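Long-range contact in probable thiosulfate sulfurtransferase (Thermus thermophilus, PDB 2EG4), which probably transfers sulfur from thiosulfate to cyanide, as the rhodanese family does, and carries a bound zinc ion: residues L71-R77 / S193-V199. Sequence-based numbering, arbitrary orientation.
Sequences LTSRLCR and SGARSAV. With SO4 (sulfate ion), chain D.
Val199 pushes its CG2 branch into a hollow on helix 73-84, with Cys76 CB 3.6 Å and Ser73 CA 3.8 Å from that methyl. A chi1 of 177° sets the other branch, CG1, anti to the backbone N, which turns it to Leu71 CD2. Next to it in sequence, Ala198 CB sits on the backbone at Cys76, 3.5 Å from its O, while one turn back Ala195 CB fits between Ser73 CB and Arg77 CD. With alanine methyls at these points, the axes of segments 73-77 and 195-199 come within 7.5 Å, at 77°.

Arg77 runs extended past Ala195, and its NE and NH2 both grip Ser193 O side-on, each at 2.9 Å, tying the two domains together. With an alanine in its place, that carbonyl would probably lose both donors and a gap would open beside Ala195. Leu31 O and Pro34 O of the first domain also hold the guanidinium. The 193-196 turn cradles a sulfate, probably from the crystallisation liquor, consistent with the anion-binding active-site loop of rhodaneses. The two helices thus face each other across the domain interface, each following a strand of its own parallel sheet (64-67 and 186-190), with Leu91 of strand 89-92 against Cys76.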
loop_
_atom_site.group_PDB
_atom_site.type_symbol
_atom_site.label_atom_id
_atom_site.label_comp_id
_atom_site.label_asym_id
_atom_site.label_seq_id
_atom_site.Cartn_x
_atom_site.Cartn_y
_atom_site.Cartn_z
ATOM N N LEU A 71 -6.456 -7.642 7.625
ATOM C CA LEU A 71 -5.382 -6.828 7.061
ATOM C C LEU A 71 -5.092 -7.291 5.641
ATOM O O LEU A 71 -4.107 -7.983 5.386
ATOM C CB LEU A 71 -4.129 -6.972 7.926
ATOM C CG LEU A 71 -2.970 -6.020 7.614
ATOM C CD1 LEU A 71 -3.289 -4.582 7.981
ATOM C CD2 LEU A 71 -1.749 -6.508 8.423
ATOM N N THR A 72 -5.937 -6.860 4.713
ATOM C CA THR A 72 -5.839 -7.261 3.319
ATOM C C THR A 72 -4.858 -6.433 2.494
ATOM O O THR A 72 -4.509 -5.300 2.854
ATOM C CB THR A 72 -7.209 -7.170 2.663
ATOM O OG1 THR A 72 -7.568 -5.789 2.582
ATOM C CG2 THR A 72 -8.263 -7.895 3.502
ATOM N N SER A 73 -4.406 -7.004 1.379
ATOM C CA SER A 73 -3.476 -6.280 0.537
ATOM C C SER A 73 -4.241 -5.126 -0.128
ATOM O O SER A 73 -3.663 -4.070 -0.347
ATOM C CB SER A 73 -2.840 -7.206 -0.515
ATOM O OG SER A 73 -3.788 -7.635 -1.460
ATOM N N ARG A 74 -5.531 -5.310 -0.406
ATOM C CA ARG A 74 -6.282 -4.202 -1.017
ATOM C C ARG A 74 -6.428 -3.053 -0.008
ATOM O O ARG A 74 -6.323 -1.893 -0.377
ATOM C CB ARG A 74 -7.651 -4.654 -1.558
ATOM C CG ARG A 74 -8.639 -5.061 -0.512
ATOM C CD ARG A 74 -9.835 -5.811 -1.121
ATOM N NE ARG A 74 -10.608 -6.391 -0.034
ATOM C CZ ARG A 74 -11.252 -7.550 -0.070
ATOM N NH1 ARG A 74 -11.229 -8.313 -1.162
ATOM N NH2 ARG A 74 -11.947 -7.937 0.995
ATOM N N LEU A 75 -6.627 -3.369 1.272
ATOM C CA LEU A 75 -6.714 -2.324 2.285
ATOM C C LEU A 75 -5.393 -1.558 2.411
ATOM O O LEU A 75 -5.376 -0.344 2.394
ATOM C CB LEU A 75 -7.077 -2.942 3.647
ATOM C CG LEU A 75 -6.925 -2.032 4.872
ATOM C CD1 LEU A 75 -7.945 -0.888 4.799
ATOM C CD2 LEU A 75 -7.141 -2.852 6.149
ATOM N N CYS A 76 -4.281 -2.274 2.506
ATOM C CA CYS A 76 -3.005 -1.598 2.676
ATOM C C CYS A 76 -2.515 -0.856 1.435
ATOM O O CYS A 76 -1.943 0.217 1.558
ATOM C CB CYS A 76 -1.978 -2.601 3.171
ATOM S SG CYS A 76 -2.380 -3.246 4.815
ATOM N N ARG A 77 -2.769 -1.375 0.244
ATOM C CA ARG A 77 -2.298 -0.622 -0.925
ATOM C C ARG A 77 -3.136 0.645 -1.056
ATOM O O ARG A 77 -2.616 1.700 -1.375
ATOM C CB ARG A 77 -2.389 -1.435 -2.212
ATOM C CG ARG A 77 -1.501 -0.825 -3.324
ATOM C CD ARG A 77 -1.744 -1.516 -4.676
ATOM N NE ARG A 77 -0.738 -1.159 -5.688
ATOM C CZ ARG A 77 -1.004 -0.579 -6.857
ATOM N NH1 ARG A 77 -2.260 -0.262 -7.191
ATOM N NH2 ARG A 77 -0.018 -0.359 -7.719
ATOM N N SER A 193 3.220 -5.349 -7.538
ATOM C CA SER A 193 2.801 -3.997 -7.829
ATOM C C SER A 193 2.591 -3.203 -6.555
ATOM O O SER A 193 1.769 -2.290 -6.509
ATOM C CB SER A 193 1.538 -3.962 -8.705
ATOM O OG SER A 193 0.415 -4.563 -8.058
ATOM N N GLY A 194 3.336 -3.583 -5.519
ATOM C CA GLY A 194 3.312 -2.863 -4.247
ATOM C C GLY A 194 2.183 -3.098 -3.261
ATOM O O GLY A 194 2.061 -2.351 -2.305
ATOM N N ALA A 195 1.369 -4.127 -3.483
ATOM C CA ALA A 195 0.228 -4.416 -2.603
ATOM C C ALA A 195 0.644 -5.149 -1.322
ATOM O O ALA A 195 0.427 -4.652 -0.214
ATOM C CB ALA A 195 -0.850 -5.235 -3.389
ATOM N N ARG A 196 1.231 -6.330 -1.455
ATOM C CA ARG A 196 1.670 -7.045 -0.274
ATOM C C ARG A 196 2.753 -6.275 0.454
ATOM O O ARG A 196 2.882 -6.371 1.682
ATOM C CB ARG A 196 2.170 -8.429 -0.642
ATOM C CG ARG A 196 1.066 -9.425 -0.976
ATOM C CD ARG A 196 1.670 -10.710 -1.538
ATOM N NE ARG A 196 2.073 -10.523 -2.931
ATOM C CZ ARG A 196 2.649 -11.459 -3.684
ATOM N NH1 ARG A 196 2.916 -12.660 -3.177
ATOM N NH2 ARG A 196 2.904 -11.213 -4.967
ATOM N N SER A 197 3.555 -5.517 -0.296
ATOM C CA SER A 197 4.607 -4.751 0.348
ATOM C C SER A 197 4.023 -3.589 1.112
ATOM O O SER A 197 4.626 -3.114 2.066
ATOM C CB SER A 197 5.680 -4.312 -0.675
ATOM O OG SER A 197 5.103 -3.751 -1.843
ATOM N N ALA A 198 2.839 -3.121 0.706
ATOM C CA ALA A 198 2.178 -2.046 1.435
ATOM C C ALA A 198 1.783 -2.610 2.810
ATOM O O ALA A 198 1.773 -1.895 3.821
ATOM C CB ALA A 198 0.929 -1.598 0.691
ATOM N N VAL A 199 1.471 -3.898 2.846
ATOM C CA VAL A 199 1.101 -4.538 4.107
ATOM C C VAL A 199 2.338 -4.573 5.005
ATOM O O VAL A 199 2.282 -4.211 6.174
ATOM C CB VAL A 199 0.596 -5.993 3.893
ATOM C CG1 VAL A 199 0.301 -6.635 5.275
ATOM C CG2 VAL A 199 -0.688 -6.006 3.080
HETATM S S SO4 D . 1.392 -7.838 -5.201
HETATM O O1 SO4 D . 0.398 -8.525 -6.089
HETATM O O2 SO4 D . 2.722 -8.515 -5.346
HETATM O O3 SO4 D . 1.508 -6.394 -5.595
HETATM O O4 SO4 D . 0.938 -7.931 -3.773
#